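Local coordinates for CMP-sialic acid transporter 1 (PDB 6I1R), which probably carries CMP-sialic acid from the cytoplasm into the Golgi lumen and is captured here outward-facing with CMP bound, at residues Ala131-Gln143 / Ile260-Met274. The protein carries 5 engineered substitutions. Numbering follows the deposited sequence.
Sequences AIVLLAVGTTTSQ and IVKVYSTSMAMLLTM
Two nearly parallel helices of the nucleotide-sugar transporter's membrane bundle, 131-143 and 260-274, meet where L135 enters as a knob into the hole formed by V263, Y264, S267 and M268. Their axes cross at 20°, coming within 10.5 Å. L135 CD2 stands over the middle of the Y264 ring, 3.7 Å from its centroid and almost on the ring normal, a CH-pi contact. CG of L135, anti to the backbone N (chi1 -174°), turns both methyls toward 260-274, and the second, CD1, lies 3.8 Å from M268 CE. I132 CD1 comes up to the ring at its edge and also packs on I260 CG2, 3.7 Å away. The Y264 hydroxyl, beside the methyl of A131, is hydrogen-bonded to S299 O, which gives this buried polar end a partner. An alanine in place of Y264 would probably leave L135 CD2 without the face it rests on, open a gap beside I132 and deprive S299 O of its hydroxyl partner. One turn on, T139 CG2 packs against S267 CB at 3.8 Å. S267 OG turns back to V263 O in its own helix, a 2.6 Å bond nearly in line with the C=O; S142 OG also bonds within its own helix, to T139 O, but well off the C=O line. Farther along, methionines take over: chi1 and the bend at chi2 set M270 SD 3.8 Å from Q143 CD, and chi3 turns CE toward 131-143, while the extended M274 brings CE to 3.5 Å from S142 O. Helix 287-304 lies against both partners, through L135 on S299 and M274 on L289, and helix 108-118 does the same, with I109 touching I132, T139 and S267. Helix 3-24 packs on V261 and A269 of 260-274, and N106 hydrogen-bonds Q143 OE1.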
loop_
_atom_site.group_PDB
_atom_site.type_symbol
_atom_site.label_atom_id
_atom_site.label_comp_id
_atom_site.label_asym_id
_atom_site.label_seq_id
_atom_site.Cartn_x
_atom_site.Cartn_y
_atom_site.Cartn_z
ATOM N N ALA B 131 -33.880 14.053 -1.607
ATOM C CA ALA B 131 -32.833 13.951 -2.631
ATOM C C ALA B 131 -31.472 13.691 -1.973
ATOM O O ALA B 131 -30.709 12.841 -2.442
ATOM C CB ALA B 131 -32.808 15.204 -3.473
ATOM N N ILE B 132 -31.176 14.415 -0.892
ATOM C CA ILE B 132 -29.902 14.241 -0.178
ATOM C C ILE B 132 -29.787 12.771 0.245
ATOM O O ILE B 132 -28.767 12.126 0.001
ATOM C CB ILE B 132 -29.778 15.190 1.037
ATOM C CG1 ILE B 132 -30.022 16.660 0.678
ATOM C CG2 ILE B 132 -28.430 15.011 1.722
ATOM C CD1 ILE B 132 -29.171 17.183 -0.456
ATOM N N VAL B 133 -30.848 12.251 0.859
ATOM C CA VAL B 133 -30.871 10.859 1.306
ATOM C C VAL B 133 -30.702 9.950 0.084
ATOM O O VAL B 133 -29.841 9.070 0.077
ATOM C CB VAL B 133 -32.158 10.528 2.090
ATOM C CG1 VAL B 133 -32.288 9.034 2.359
ATOM C CG2 VAL B 133 -32.242 11.307 3.395
ATOM N N LEU B 134 -31.503 10.177 -0.954
ATOM C CA LEU B 134 -31.434 9.334 -2.150
ATOM C C LEU B 134 -30.002 9.288 -2.688
ATOM O O LEU B 134 -29.561 8.234 -3.139
ATOM C CB LEU B 134 -32.386 9.853 -3.230
ATOM C CG LEU B 134 -33.752 9.175 -3.290
ATOM C CD1 LEU B 134 -34.604 9.827 -4.361
ATOM C CD2 LEU B 134 -33.625 7.681 -3.549
ATOM N N LEU B 135 -29.293 10.415 -2.645
ATOM C CA LEU B 135 -27.918 10.466 -3.147
ATOM C C LEU B 135 -27.039 9.502 -2.341
ATOM O O LEU B 135 -26.302 8.702 -2.918
ATOM C CB LEU B 135 -27.385 11.900 -3.054
ATOM C CG LEU B 135 -26.011 12.129 -3.684
ATOM C CD1 LEU B 135 -26.070 11.978 -5.197
ATOM C CD2 LEU B 135 -25.461 13.495 -3.307
ATOM N N ALA B 136 -27.128 9.592 -1.017
ATOM C CA ALA B 136 -26.357 8.728 -0.123
ATOM C C ALA B 136 -26.725 7.259 -0.364
ATOM O O ALA B 136 -25.848 6.399 -0.410
ATOM C CB ALA B 136 -26.602 9.124 1.313
ATOM N N VAL B 137 -28.018 6.990 -0.516
ATOM C CA VAL B 137 -28.502 5.626 -0.735
ATOM C C VAL B 137 -28.035 5.139 -2.115
ATOM O O VAL B 137 -27.650 3.982 -2.259
ATOM C CB VAL B 137 -30.036 5.544 -0.591
ATOM C CG1 VAL B 137 -30.575 4.197 -1.047
ATOM C CG2 VAL B 137 -30.490 5.840 0.830
ATOM N N GLY B 138 -28.064 6.019 -3.114
ATOM C CA GLY B 138 -27.732 5.654 -4.497
ATOM C C GLY B 138 -26.260 5.326 -4.682
ATOM O O GLY B 138 -25.909 4.442 -5.469
ATOM N N THR B 139 -25.401 6.051 -3.969
ATOM C CA THR B 139 -23.955 5.848 -4.040
ATOM C C THR B 139 -23.585 4.552 -3.309
ATOM O O THR B 139 -22.804 3.745 -3.813
ATOM C CB THR B 139 -23.209 7.059 -3.467
ATOM O OG1 THR B 139 -23.677 7.281 -2.137
ATOM C CG2 THR B 139 -23.402 8.310 -4.296
ATOM N N THR B 140 -24.157 4.373 -2.122
ATOM C CA THR B 140 -24.017 3.134 -1.356
ATOM C C THR B 140 -24.419 1.937 -2.225
ATOM O O THR B 140 -23.705 0.935 -2.264
ATOM C CB THR B 140 -24.849 3.192 -0.068
ATOM O OG1 THR B 140 -24.414 4.329 0.679
ATOM C CG2 THR B 140 -24.727 1.947 0.783
ATOM N N THR B 141 -25.549 2.064 -2.923
ATOM C CA THR B 141 -26.101 0.989 -3.760
ATOM C C THR B 141 -25.060 0.524 -4.788
ATOM O O THR B 141 -24.886 -0.675 -4.988
ATOM C CB THR B 141 -27.403 1.435 -4.441
ATOM O OG1 THR B 141 -28.407 1.540 -3.430
ATOM C CG2 THR B 141 -27.878 0.490 -5.523
ATOM N N SER B 142 -24.378 1.470 -5.428
ATOM C CA SER B 142 -23.385 1.152 -6.457
ATOM C C SER B 142 -22.168 0.446 -5.846
ATOM O O SER B 142 -21.507 -0.344 -6.518
ATOM C CB SER B 142 -22.974 2.393 -7.207
ATOM O OG SER B 142 -22.389 3.343 -6.329
ATOM N N GLN B 143 -21.874 0.730 -4.580
ATOM C CA GLN B 143 -20.685 0.187 -3.928
ATOM C C GLN B 143 -20.961 -1.216 -3.369
ATOM O O GLN B 143 -20.028 -2.010 -3.249
ATOM C CB GLN B 143 -20.212 1.129 -2.820
ATOM C CG GLN B 143 -19.724 2.475 -3.339
ATOM C CD GLN B 143 -18.901 3.218 -2.315
ATOM O OE1 GLN B 143 -19.404 4.069 -1.586
ATOM N NE2 GLN B 143 -17.620 2.890 -2.248
ATOM N N ILE B 260 -23.569 21.285 -0.794
ATOM C CA ILE B 260 -24.430 20.269 -1.383
ATOM C C ILE B 260 -24.084 20.124 -2.872
ATOM O O ILE B 260 -24.093 19.009 -3.395
ATOM C CB ILE B 260 -25.919 20.575 -1.123
ATOM C CG1 ILE B 260 -26.224 20.543 0.377
ATOM C CG2 ILE B 260 -26.810 19.617 -1.902
ATOM C CD1 ILE B 260 -27.549 21.152 0.760
ATOM N N VAL B 261 -23.741 21.224 -3.540
ATOM C CA VAL B 261 -23.247 21.144 -4.922
ATOM C C VAL B 261 -21.919 20.372 -4.930
ATOM O O VAL B 261 -21.670 19.574 -5.836
ATOM C CB VAL B 261 -23.101 22.535 -5.570
ATOM C CG1 VAL B 261 -22.330 22.477 -6.882
ATOM C CG2 VAL B 261 -24.451 23.202 -5.784
ATOM N N LYS B 262 -21.072 20.608 -3.930
ATOM C CA LYS B 262 -19.817 19.866 -3.806
ATOM C C LYS B 262 -20.125 18.364 -3.770
ATOM O O LYS B 262 -19.666 17.626 -4.635
ATOM C CB LYS B 262 -19.037 20.306 -2.561
ATOM C CG LYS B 262 -17.767 19.516 -2.258
ATOM C CD LYS B 262 -17.213 19.824 -0.876
ATOM C CE LYS B 262 -16.353 18.751 -0.236
ATOM N NZ LYS B 262 -16.595 17.382 -0.752
ATOM N N VAL B 263 -20.930 17.933 -2.798
ATOM C CA VAL B 263 -21.133 16.492 -2.555
ATOM C C VAL B 263 -21.896 15.852 -3.724
ATOM O O VAL B 263 -21.807 14.640 -3.903
ATOM C CB VAL B 263 -21.824 16.206 -1.205
ATOM C CG1 VAL B 263 -20.967 16.649 -0.028
ATOM C CG2 VAL B 263 -23.216 16.810 -1.113
ATOM N N TYR B 264 -22.641 16.628 -4.510
ATOM C CA TYR B 264 -23.228 16.079 -5.739
ATOM C C TYR B 264 -22.116 15.855 -6.775
ATOM O O TYR B 264 -22.125 14.844 -7.472
ATOM C CB TYR B 264 -24.360 16.967 -6.270
ATOM C CG TYR B 264 -25.739 16.550 -5.819
ATOM C CD1 TYR B 264 -26.471 15.610 -6.529
ATOM C CD2 TYR B 264 -26.314 17.083 -4.678
ATOM C CE1 TYR B 264 -27.736 15.217 -6.121
ATOM C CE2 TYR B 264 -27.578 16.703 -4.255
ATOM C CZ TYR B 264 -28.292 15.765 -4.979
ATOM O OH TYR B 264 -29.536 15.387 -4.562
ATOM N N SER B 265 -21.156 16.777 -6.858
ATOM C CA SER B 265 -20.024 16.640 -7.789
ATOM C C SER B 265 -19.178 15.414 -7.423
ATOM O O SER B 265 -18.844 14.605 -8.290
ATOM C CB SER B 265 -19.175 17.888 -7.811
ATOM O OG SER B 265 -19.932 19.016 -8.219
ATOM N N THR B 266 -18.842 15.303 -6.139
ATOM C CA THR B 266 -18.016 14.215 -5.603
ATOM C C THR B 266 -18.698 12.863 -5.846
ATOM O O THR B 266 -18.048 11.889 -6.228
ATOM C CB THR B 266 -17.770 14.398 -4.098
ATOM O OG1 THR B 266 -17.950 15.773 -3.762
ATOM C CG2 THR B 266 -16.391 13.953 -3.666
ATOM N N SER B 267 -20.004 12.819 -5.599
ATOM C CA SER B 267 -20.785 11.593 -5.747
ATOM C C SER B 267 -20.808 11.155 -7.216
ATOM O O SER B 267 -20.566 9.987 -7.520
ATOM C CB SER B 267 -22.181 11.775 -5.207
ATOM O OG SER B 267 -22.157 12.015 -3.807
ATOM N N MET B 268 -21.078 12.100 -8.115
ATOM C CA MET B 268 -21.179 11.807 -9.550
ATOM C C MET B 268 -19.800 11.439 -10.115
ATOM O O MET B 268 -19.714 10.737 -11.125
ATOM C CB MET B 268 -21.736 13.007 -10.325
ATOM C CG MET B 268 -23.166 13.365 -9.962
ATOM S SD MET B 268 -24.314 11.977 -10.108
ATOM C CE MET B 268 -25.568 12.479 -8.930
ATOM N N ALA B 269 -18.734 11.920 -9.481
ATOM C CA ALA B 269 -17.374 11.541 -9.868
ATOM C C ALA B 269 -17.156 10.048 -9.595
ATOM O O ALA B 269 -16.604 9.326 -10.429
ATOM C CB ALA B 269 -16.370 12.386 -9.121
ATOM N N MET B 270 -17.605 9.607 -8.424
ATOM C CA MET B 270 -17.453 8.223 -7.980
ATOM C C MET B 270 -18.194 7.276 -8.934
ATOM O O MET B 270 -17.744 6.154 -9.165
ATOM C CB MET B 270 -18.006 8.049 -6.563
ATOM C CG MET B 270 -17.605 6.744 -5.903
ATOM S SD MET B 270 -18.938 6.057 -4.891
ATOM C CE MET B 270 -20.037 5.450 -6.170
ATOM N N LEU B 271 -19.330 7.718 -9.471
ATOM C CA LEU B 271 -20.077 6.916 -10.444
ATOM C C LEU B 271 -19.320 6.891 -11.777
ATOM O O LEU B 271 -19.196 5.835 -12.396
ATOM C CB LEU B 271 -21.486 7.494 -10.627
ATOM C CG LEU B 271 -22.457 7.269 -9.468
ATOM C CD1 LEU B 271 -23.773 7.984 -9.728
ATOM C CD2 LEU B 271 -22.697 5.785 -9.226
ATOM N N LEU B 272 -18.818 8.049 -12.207
ATOM C CA LEU B 272 -18.093 8.154 -13.476
ATOM C C LEU B 272 -16.851 7.254 -13.440
ATOM O O LEU B 272 -16.549 6.577 -14.425
ATOM C CB LEU B 272 -17.711 9.619 -13.722
ATOM C CG LEU B 272 -16.982 9.907 -15.035
ATOM C CD1 LEU B 272 -17.833 9.517 -16.234
ATOM C CD2 LEU B 272 -16.586 11.373 -15.123
ATOM N N THR B 273 -16.148 7.251 -12.308
ATOM C CA THR B 273 -14.941 6.431 -12.129
ATOM C C THR B 273 -15.259 4.955 -12.403
ATOM O O THR B 273 -14.506 4.275 -13.100
ATOM C CB THR B 273 -14.350 6.609 -10.723
ATOM O OG1 THR B 273 -13.790 7.921 -10.635
ATOM C CG2 THR B 273 -13.282 5.591 -10.389
ATOM N N MET B 274 -16.366 4.474 -11.843
ATOM C CA MET B 274 -16.787 3.081 -12.018
ATOM C C MET B 274 -17.143 2.816 -13.486
ATOM O O MET B 274 -16.824 1.749 -14.015
ATOM C CB MET B 274 -17.996 2.755 -11.134
ATOM C CG MET B 274 -17.626 2.424 -9.702
ATOM S SD MET B 274 -19.022 2.618 -8.566
ATOM C CE MET B 274 -18.628 1.377 -7.335
#